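Local coordinates for protein immunomodulatory active chitinase (PDB 6G9C) that probably binds and hydrolyses chitin as a secreted whipworm chitinase of glycosyl hydrolase family 18, and has immunomodulatory activity, at residues 46-52 / 370-376; 170-174 / 185-189. All coordinates share one frame; numbering follows the deposited sequence.

Contact 1: residues 46-52 / 370-376; sequences RPGNGKY and LDYDDFL. With EDO (1,2-ethanediol), chain C.
Arg46 and Asp371 link the loops that follow the first and last strands of the family 18 TIM barrel. Both loops lie at the C-terminal ends of the barrel strands, the side where chitinases of this family bind sugar. Arg46 NH1 makes a salt bridge to Asp371 OD1 at 2.7 Å. The bond is nearly straight, at 164°. The acceptor lies in the guanidinium plane, but the donor meets OD1 from above the carboxylate plane. Two waters strengthen the join. One is held by Arg46 NH2 and Asp371 OD1, so OD1 receives two bonds. The other accepts a hydrogen bond from Arg46 NH1 and donates to Gly50 O and Asp371 O, tying in both backbones. Asp371 OD2 is hydrogen-bonded to Thr40 OG1, which helps to hold the carboxylate in place.

Tyr52 and Phe375 form the apolar half. They make an edge-to-face pair, with centroids 4.8 Å apart and planes at 71°. Tyr52 CD2 sits over the centre of the Phe375 ring. With CG anti to the backbone N (chi1 -169°), the tyrosine ring reaches toward 370-376. Its CB packs on Asp371 CB at 3.6 Å, and its OH is hydrogen-bonded to Tyr388 OH. The backbone oxygens of Gly50 and Lys51 lie at the edge of the Phe375 ring. Farther out, Leu376 CD1 touches Asn49 CB at 3.8 Å.

At the other end, Tyr372 CE1 comes within 3.4 Å of Arg46 NH2. The same tyrosine's OH is hydrogen-bonded to O1 of a bound 1,2-ethanediol at 2.7 Å, and the diol is also hydrogen-bonded to Trp368 NE1.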
ATOM      1  N   ARG A  46      25.954  -3.356  -5.397  1.00 40.12           N
ATOM      2  CA  ARG A  46      27.030  -2.417  -5.675  1.00 35.91           C
ATOM      3  C   ARG A  46      27.595  -1.844  -4.377  1.00 43.29           C
ATOM      4  O   ARG A  46      26.868  -1.685  -3.393  1.00 41.76           O
ATOM      5  CB  ARG A  46      26.537  -1.284  -6.558  1.00 33.04           C
ATOM      6  CG  ARG A  46      25.755  -1.785  -7.726  1.00 35.44           C
ATOM      7  CD  ARG A  46      26.075  -1.032  -8.979  1.00 31.93           C
ATOM      8  NE  ARG A  46      25.566  -1.786 -10.115  1.00 37.18           N
ATOM      9  CZ  ARG A  46      24.477  -1.469 -10.803  1.00 32.36           C
ATOM     10  NH1 ARG A  46      23.778  -0.387 -10.500  1.00 33.44           N
ATOM     11  NH2 ARG A  46      24.102  -2.237 -11.814  1.00 33.77           N
ATOM     12  N   PRO A  47      28.887  -1.528  -4.354  1.00 41.27           N
ATOM     13  CA  PRO A  47      29.523  -1.059  -3.118  1.00 41.42           C
ATOM     14  C   PRO A  47      29.264   0.418  -2.854  1.00 37.91           C
ATOM     15  O   PRO A  47      28.906   1.184  -3.749  1.00 36.40           O
ATOM     16  CB  PRO A  47      31.012  -1.307  -3.381  1.00 40.65           C
ATOM     17  CG  PRO A  47      31.128  -1.107  -4.869  1.00 37.75           C
ATOM     18  CD  PRO A  47      29.850  -1.638  -5.465  1.00 38.02           C
ATOM     19  N   GLY A  48      29.457   0.795  -1.584  1.00 44.86           N
ATOM     20  CA  GLY A  48      29.528   2.199  -1.189  1.00 40.64           C
ATOM     21  C   GLY A  48      28.329   3.003  -1.652  1.00 41.18           C
ATOM     22  O   GLY A  48      27.176   2.586  -1.500  1.00 36.23           O
ATOM     23  N   ASN A  49      28.599   4.166  -2.252  1.00 37.38           N
ATOM     24  CA  ASN A  49      27.548   5.084  -2.678  1.00 38.51           C
ATOM     25  C   ASN A  49      26.889   4.664  -3.983  1.00 39.09           C
ATOM     26  O   ASN A  49      25.974   5.357  -4.448  1.00 36.83           O
ATOM     27  CB  ASN A  49      28.105   6.511  -2.798  1.00 37.88           C
ATOM     28  CG  ASN A  49      28.468   7.113  -1.449  1.00 43.62           C
ATOM     29  OD1 ASN A  49      27.958   6.693  -0.408  1.00 43.62           O
ATOM     30  ND2 ASN A  49      29.361   8.107  -1.459  1.00 44.79           N
ATOM     31  N   GLY A  50      27.325   3.548  -4.580  1.00 35.13           N
ATOM     32  CA  GLY A  50      26.599   2.950  -5.686  1.00 32.90           C
ATOM     33  C   GLY A  50      25.492   2.008  -5.271  1.00 35.75           C
ATOM     34  O   GLY A  50      24.653   1.648  -6.105  1.00 35.17           O
ATOM     35  N   LYS A  51      25.473   1.577  -4.009  1.00 34.06           N
ATOM     36  CA  LYS A  51      24.409   0.674  -3.580  1.00 38.41           C
ATOM     37  C   LYS A  51      23.057   1.375  -3.640  1.00 36.47           C
ATOM     38  O   LYS A  51      22.877   2.443  -3.048  1.00 34.58           O
ATOM     39  CB  LYS A  51      24.671   0.164  -2.171  1.00 35.50           C
ATOM     40  CG  LYS A  51      23.608  -0.817  -1.676  1.00 39.35           C
ATOM     41  CD  LYS A  51      23.643  -0.928  -0.160  1.00 50.50           C
ATOM     42  CE  LYS A  51      22.594  -1.902   0.361  1.00 56.38           C
ATOM     43  NZ  LYS A  51      23.022  -3.311   0.166  1.00 63.19           N
ATOM     44  N   TYR A  52      22.100   0.767  -4.350  1.00 35.26           N
ATOM     45  CA  TYR A  52      20.780   1.357  -4.547  1.00 34.02           C
ATOM     46  C   TYR A  52      19.749   0.555  -3.769  1.00 34.37           C
ATOM     47  O   TYR A  52      19.592  -0.653  -3.992  1.00 35.90           O
ATOM     48  CB  TYR A  52      20.403   1.421  -6.030  1.00 35.00           C
ATOM     49  CG  TYR A  52      19.161   2.257  -6.294  1.00 30.15           C
ATOM     50  CD1 TYR A  52      17.874   1.709  -6.154  1.00 31.06           C
ATOM     51  CD2 TYR A  52      19.271   3.591  -6.671  1.00 33.12           C
ATOM     52  CE1 TYR A  52      16.742   2.487  -6.384  1.00 31.77           C
ATOM     53  CE2 TYR A  52      18.154   4.371  -6.898  1.00 35.55           C
ATOM     54  CZ  TYR A  52      16.896   3.820  -6.757  1.00 35.21           C
ATOM     55  OH  TYR A  52      15.804   4.617  -6.998  1.00 31.82           O
ATOM     56  N   LEU A 370      17.126   3.467 -12.719  1.00 23.92           N
ATOM     57  CA  LEU A 370      17.201   4.403 -11.600  1.00 27.80           C
ATOM     58  C   LEU A 370      18.585   4.413 -10.970  1.00 32.23           C
ATOM     59  O   LEU A 370      19.040   5.454 -10.481  1.00 29.03           O
ATOM     60  CB  LEU A 370      16.169   4.029 -10.535  1.00 26.26           C
ATOM     61  CG  LEU A 370      14.697   4.314 -10.801  1.00 29.34           C
ATOM     62  CD1 LEU A 370      13.843   3.405  -9.916  1.00 29.61           C
ATOM     63  CD2 LEU A 370      14.375   5.797 -10.553  1.00 28.51           C
ATOM     64  N   ASP A 371      19.262   3.266 -10.946  1.00 26.99           N
ATOM     65  CA  ASP A 371      20.471   3.120 -10.148  1.00 29.89           C
ATOM     66  C   ASP A 371      21.733   3.533 -10.893  1.00 28.27           C
ATOM     67  O   ASP A 371      22.816   3.468 -10.310  1.00 31.12           O
ATOM     68  CB  ASP A 371      20.613   1.679  -9.657  1.00 26.34           C
ATOM     69  CG  ASP A 371      20.405   0.663 -10.774  1.00 32.08           C
ATOM     70  OD1 ASP A 371      21.373   0.399 -11.524  1.00 31.19           O
ATOM     71  OD2 ASP A 371      19.272   0.148 -10.898  1.00 28.88           O
ATOM     72  N   TYR A 372      21.621   3.967 -12.148  1.00 25.40           N
ATOM     73  CA  TYR A 372      22.794   4.476 -12.856  1.00 28.96           C
ATOM     74  C   TYR A 372      22.914   5.993 -12.810  1.00 29.19           C
ATOM     75  O   TYR A 372      23.984   6.528 -13.123  1.00 28.19           O
ATOM     76  CB  TYR A 372      22.768   4.039 -14.315  1.00 26.76           C
ATOM     77  CG  TYR A 372      22.917   2.562 -14.566  1.00 25.92           C
ATOM     78  CD1 TYR A 372      23.685   1.747 -13.735  1.00 29.56           C
ATOM     79  CD2 TYR A 372      22.291   1.982 -15.663  1.00 24.62           C
ATOM     80  CE1 TYR A 372      23.824   0.370 -14.015  1.00 30.45           C
ATOM     81  CE2 TYR A 372      22.414   0.641 -15.936  1.00 30.34           C
ATOM     82  CZ  TYR A 372      23.184  -0.159 -15.123  1.00 34.00           C
ATOM     83  OH  TYR A 372      23.279  -1.500 -15.446  1.00 33.91           O
ATOM     84  N   ASP A 373      21.841   6.692 -12.448  1.00 27.26           N
ATOM     85  CA  ASP A 373      21.879   8.132 -12.270  1.00 26.04           C
ATOM     86  C   ASP A 373      22.661   8.462 -10.997  1.00 26.48           C
ATOM     87  O   ASP A 373      22.946   7.596 -10.163  1.00 32.73           O
ATOM     88  CB  ASP A 373      20.451   8.668 -12.182  1.00 28.23           C
ATOM     89  CG  ASP A 373      20.315  10.143 -12.535  1.00 30.45           C
ATOM     90  OD1 ASP A 373      21.315  10.872 -12.738  1.00 32.59           O
ATOM     91  OD2 ASP A 373      19.144  10.585 -12.591  1.00 29.41           O
ATOM     92  N   ASP A 374      22.991   9.736 -10.835  1.00 28.89           N
ATOM     93  CA  ASP A 374      23.580  10.219  -9.579  1.00 30.54           C
ATOM     94  C   ASP A 374      22.456  10.333  -8.548  1.00 33.37           C
ATOM     95  O   ASP A 374      21.966  11.414  -8.228  1.00 33.87           O
ATOM     96  CB  ASP A 374      24.296  11.549  -9.810  1.00 30.80           C
ATOM     97  CG  ASP A 374      25.252  11.940  -8.664  1.00 39.54           C
ATOM     98  OD1 ASP A 374      25.718  11.063  -7.899  1.00 39.48           O
ATOM     99  OD2 ASP A 374      25.556  13.152  -8.547  1.00 37.95           O
ATOM    100  N   PHE A 375      22.010   9.173  -8.049  1.00 32.45           N
ATOM    101  CA  PHE A 375      20.790   9.159  -7.241  1.00 32.00           C
ATOM    102  C   PHE A 375      20.999   9.691  -5.827  1.00 38.69           C
ATOM    103  O   PHE A 375      20.019  10.077  -5.178  1.00 40.77           O
ATOM    104  CB  PHE A 375      20.180   7.748  -7.192  1.00 30.46           C
ATOM    105  CG  PHE A 375      21.103   6.699  -6.651  1.00 33.83           C
ATOM    106  CD1 PHE A 375      21.957   6.012  -7.502  1.00 31.31           C
ATOM    107  CD2 PHE A 375      21.104   6.386  -5.295  1.00 35.85           C
ATOM    108  CE1 PHE A 375      22.809   5.036  -7.018  1.00 30.79           C
ATOM    109  CE2 PHE A 375      21.953   5.408  -4.796  1.00 39.09           C
ATOM    110  CZ  PHE A 375      22.810   4.731  -5.666  1.00 34.76           C
ATOM    111  N   LEU A 376      22.236   9.732  -5.331  1.00 35.82           N
ATOM    112  CA  LEU A 376      22.504  10.409  -4.065  1.00 41.86           C
ATOM    113  C   LEU A 376      22.938  11.852  -4.254  1.00 46.32           C
ATOM    114  O   LEU A 376      23.075  12.573  -3.261  1.00 45.33           O
ATOM    115  CB  LEU A 376      23.591   9.679  -3.262  1.00 43.57           C
ATOM    116  CG  LEU A 376      23.381   8.205  -2.893  1.00 54.84           C
ATOM    117  CD1 LEU A 376      24.562   7.722  -2.043  1.00 61.13           C
ATOM    118  CD2 LEU A 376      22.049   7.966  -2.178  1.00 47.64           C
TER
HETATM  119  C1  EDO C 501      23.097  -1.797 -19.014  1.00 30.07           C
HETATM  120  O1  EDO C 501      22.374  -2.245 -17.866  1.00 29.50           O
HETATM  121  C2  EDO C 501      24.548  -2.159 -18.748  1.00 46.85           C
HETATM  122  O2  EDO C 501      24.726  -3.579 -18.670  1.00 58.43           O
HETATM  123  O   HOH W   1      21.491  -2.000 -12.729  1.00 30.81           O
HETATM  124  O   HOH W   2      24.413   1.909  -8.762  1.00 32.33           O

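Contact 2: residues 170-174 / 185-189; sequences ILAKF and RLLFT
Phe174, Phe188 and Leu171 carry most of this helix-on-strand packing, which belongs to a beta-alpha-beta unit of the TIM barrel. The ring of Phe174 is gripped on both faces. Leu186 CB lies over one face, 3.9 Å from the centroid, in a CH-pi contact. Ile170 CG2, one helical turn earlier, covers the opposite face near the rim. The edge of the ring faces the backbone of the other segment, with Phe174 CE2 3.4 Å from Leu187 O.

Phe188 turns its ring toward the helix. Its CG is anti to the backbone N (chi1 179°), which carries the ring out to Ile170. There Ile170 CG2 stands 3.6 Å above the ring centroid, only 7° off the normal. This one methyl group therefore serves both phenylalanine rings. Ile170 CD1 adds a second touch at Phe188 CZ, 3.7 Å away.

Leu171 works at the outer side. Its CD1 sits over the centre of the Arg185 guanidinium face, 3.7 Å from NE. The arginine side chain bends at chi2, and Arg185 NH1 donates to Leu186 O at 2.7 Å. Its NH2 forms a salt bridge with Asp213, so the flat group is held from more than one direction. No direct hydrogen bond crosses the contact. Instead, a water donates to Phe174 O and accepts from Leu186 N.

The 170-174 part of helix 160-181 runs antiparallel to 187-189 of strand 187-193, at 171°. Phe148 of the adjacent parallel strand 147-151 touches Ile170, Phe174 and Phe188. Val137 and Leu140 of helix 126-142 also pack on Phe174.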
ATOM      1  N   ILE A 170      -2.706 -13.025 -22.125  1.00 34.32           N
ATOM      2  CA  ILE A 170      -2.403 -12.305 -20.877  1.00 34.26           C
ATOM      3  C   ILE A 170      -3.471 -11.255 -20.603  1.00 32.74           C
ATOM      4  O   ILE A 170      -4.053 -11.202 -19.510  1.00 32.70           O
ATOM      5  CB  ILE A 170      -1.003 -11.661 -20.925  1.00 31.51           C
ATOM      6  CG1 ILE A 170       0.106 -12.707 -20.742  1.00 28.05           C
ATOM      7  CG2 ILE A 170      -0.861 -10.534 -19.827  1.00 27.51           C
ATOM      8  CD1 ILE A 170       1.493 -12.226 -21.225  1.00 28.45           C
ATOM      9  N   LEU A 171      -3.756 -10.411 -21.598  1.00 32.12           N
ATOM     10  CA  LEU A 171      -4.747  -9.359 -21.396  1.00 37.76           C
ATOM     11  C   LEU A 171      -6.105  -9.950 -21.058  1.00 37.88           C
ATOM     12  O   LEU A 171      -6.784  -9.470 -20.143  1.00 34.11           O
ATOM     13  CB  LEU A 171      -4.836  -8.454 -22.628  1.00 31.88           C
ATOM     14  CG  LEU A 171      -5.920  -7.370 -22.556  1.00 40.19           C
ATOM     15  CD1 LEU A 171      -5.648  -6.381 -21.422  1.00 41.51           C
ATOM     16  CD2 LEU A 171      -6.069  -6.638 -23.875  1.00 42.12           C
ATOM     17  N   ALA A 172      -6.508 -11.013 -21.770  1.00 31.56           N
ATOM     18  CA  ALA A 172      -7.793 -11.649 -21.493  1.00 37.38           C
ATOM     19  C   ALA A 172      -7.869 -12.124 -20.047  1.00 36.39           C
ATOM     20  O   ALA A 172      -8.900 -11.953 -19.380  1.00 33.93           O
ATOM     21  CB  ALA A 172      -8.023 -12.822 -22.455  1.00 37.54           C
ATOM     22  N   LYS A 173      -6.799 -12.751 -19.554  1.00 33.72           N
ATOM     23  CA  LYS A 173      -6.786 -13.198 -18.164  1.00 37.65           C
ATOM     24  C   LYS A 173      -6.858 -12.016 -17.214  1.00 32.86           C
ATOM     25  O   LYS A 173      -7.585 -12.062 -16.209  1.00 35.95           O
ATOM     26  CB  LYS A 173      -5.530 -14.012 -17.868  1.00 34.64           C
ATOM     27  CG  LYS A 173      -5.518 -14.628 -16.474  1.00 38.22           C
ATOM     28  CD  LYS A 173      -6.608 -15.689 -16.360  1.00 45.96           C
ATOM     29  CE  LYS A 173      -6.295 -16.713 -15.281  1.00 58.92           C
ATOM     30  NZ  LYS A 173      -7.514 -17.314 -14.664  1.00 66.54           N
ATOM     31  N   PHE A 174      -6.102 -10.954 -17.511  1.00 29.59           N
ATOM     32  CA  PHE A 174      -6.106  -9.770 -16.647  1.00 30.87           C
ATOM     33  C   PHE A 174      -7.513  -9.190 -16.548  1.00 33.54           C
ATOM     34  O   PHE A 174      -7.969  -8.809 -15.462  1.00 31.05           O
ATOM     35  CB  PHE A 174      -5.117  -8.713 -17.169  1.00 29.05           C
ATOM     36  CG  PHE A 174      -3.653  -9.007 -16.866  1.00 28.22           C
ATOM     37  CD1 PHE A 174      -3.259 -10.220 -16.308  1.00 27.07           C
ATOM     38  CD2 PHE A 174      -2.670  -8.054 -17.132  1.00 27.27           C
ATOM     39  CE1 PHE A 174      -1.915 -10.474 -16.029  1.00 29.93           C
ATOM     40  CE2 PHE A 174      -1.327  -8.309 -16.861  1.00 30.80           C
ATOM     41  CZ  PHE A 174      -0.953  -9.526 -16.316  1.00 29.93           C
ATOM     42  N   ARG A 185      -8.163  -3.656 -13.611  1.00 37.28           N
ATOM     43  CA  ARG A 185      -7.324  -4.680 -14.212  1.00 33.22           C
ATOM     44  C   ARG A 185      -5.846  -4.287 -14.169  1.00 32.78           C
ATOM     45  O   ARG A 185      -5.474  -3.104 -14.199  1.00 33.83           O
ATOM     46  CB  ARG A 185      -7.769  -4.978 -15.639  1.00 38.12           C
ATOM     47  CG  ARG A 185      -7.280  -4.020 -16.665  1.00 39.31           C
ATOM     48  CD  ARG A 185      -6.991  -4.760 -17.953  1.00 37.81           C
ATOM     49  NE  ARG A 185      -6.851  -3.821 -19.054  1.00 42.30           N
ATOM     50  CZ  ARG A 185      -5.709  -3.233 -19.403  1.00 40.94           C
ATOM     51  NH1 ARG A 185      -4.579  -3.493 -18.752  1.00 35.49           N
ATOM     52  NH2 ARG A 185      -5.695  -2.385 -20.422  1.00 41.92           N
ATOM     53  N   LEU A 186      -5.009  -5.311 -14.072  1.00 33.29           N
ATOM     54  CA  LEU A 186      -3.571  -5.141 -14.116  1.00 33.16           C
ATOM     55  C   LEU A 186      -3.142  -4.497 -15.429  1.00 37.03           C
ATOM     56  O   LEU A 186      -3.701  -4.783 -16.493  1.00 32.58           O
ATOM     57  CB  LEU A 186      -2.901  -6.503 -13.948  1.00 35.42           C
ATOM     58  CG  LEU A 186      -3.093  -7.135 -12.574  1.00 36.92           C
ATOM     59  CD1 LEU A 186      -2.984  -8.648 -12.660  1.00 35.25           C
ATOM     60  CD2 LEU A 186      -2.033  -6.562 -11.639  1.00 33.27           C
ATOM     61  N   LEU A 187      -2.152  -3.607 -15.341  1.00 30.01           N
ATOM     62  CA  LEU A 187      -1.525  -3.036 -16.525  1.00 25.80           C
ATOM     63  C   LEU A 187      -0.671  -4.086 -17.233  1.00 28.67           C
ATOM     64  O   LEU A 187      -0.213  -5.063 -16.635  1.00 27.80           O
ATOM     65  CB  LEU A 187      -0.664  -1.835 -16.144  1.00 26.29           C
ATOM     66  CG  LEU A 187      -1.463  -0.695 -15.507  1.00 34.65           C
ATOM     67  CD1 LEU A 187      -0.529   0.379 -14.934  1.00 33.40           C
ATOM     68  CD2 LEU A 187      -2.434  -0.106 -16.514  1.00 41.52           C
ATOM     69  N   PHE A 188      -0.438  -3.864 -18.524  1.00 28.56           N
ATOM     70  CA  PHE A 188       0.287  -4.843 -19.328  1.00 24.87           C
ATOM     71  C   PHE A 188       1.101  -4.083 -20.360  1.00 25.81           C
ATOM     72  O   PHE A 188       0.541  -3.453 -21.260  1.00 30.52           O
ATOM     73  CB  PHE A 188      -0.675  -5.827 -19.987  1.00 25.78           C
ATOM     74  CG  PHE A 188       0.001  -6.861 -20.857  1.00 29.47           C
ATOM     75  CD1 PHE A 188       1.307  -7.264 -20.607  1.00 33.00           C
ATOM     76  CD2 PHE A 188      -0.678  -7.432 -21.926  1.00 28.15           C
ATOM     77  CE1 PHE A 188       1.923  -8.227 -21.421  1.00 29.05           C
ATOM     78  CE2 PHE A 188      -0.072  -8.378 -22.738  1.00 32.37           C
ATOM     79  CZ  PHE A 188       1.226  -8.777 -22.494  1.00 32.23           C
ATOM     80  N   THR A 189       2.421  -4.152 -20.228  1.00 24.24           N
ATOM     81  CA  THR A 189       3.327  -3.461 -21.127  1.00 27.36           C
ATOM     82  C   THR A 189       4.359  -4.449 -21.651  1.00 26.94           C
ATOM     83  O   THR A 189       4.429  -5.602 -21.214  1.00 28.12           O
ATOM     84  CB  THR A 189       4.020  -2.281 -20.416  1.00 26.56           C
ATOM     85  OG1 THR A 189       4.850  -2.771 -19.342  1.00 27.01           O
ATOM     86  CG2 THR A 189       2.977  -1.296 -19.846  1.00 29.70           C
TER
HETATM   87  O   HOH W   3      -6.243  -7.798 -13.687  1.00 30.12           O

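In the fold
From the N terminus, the chain runs along the first barrel strand, 34-40, and enters the loop that holds 46-52. It lays down the first four barrel strands before reaching contact 2. There helix 160-181 turns back into strand 187-193, and only ten residues separate 174 from 185. The chain goes on to the last barrel strand, 364-368, and the loop after it returns to 46-52. Contact 1 thus closes a loop of 317 intervening residues, and contact 2 lies wholly within it. Contact 1 joins the loops after the first and last barrel strands, where the barrel closes. Contact 2 is local, setting one helix on the barrel wall. Their centres are about 32 Å apart, and they do not touch.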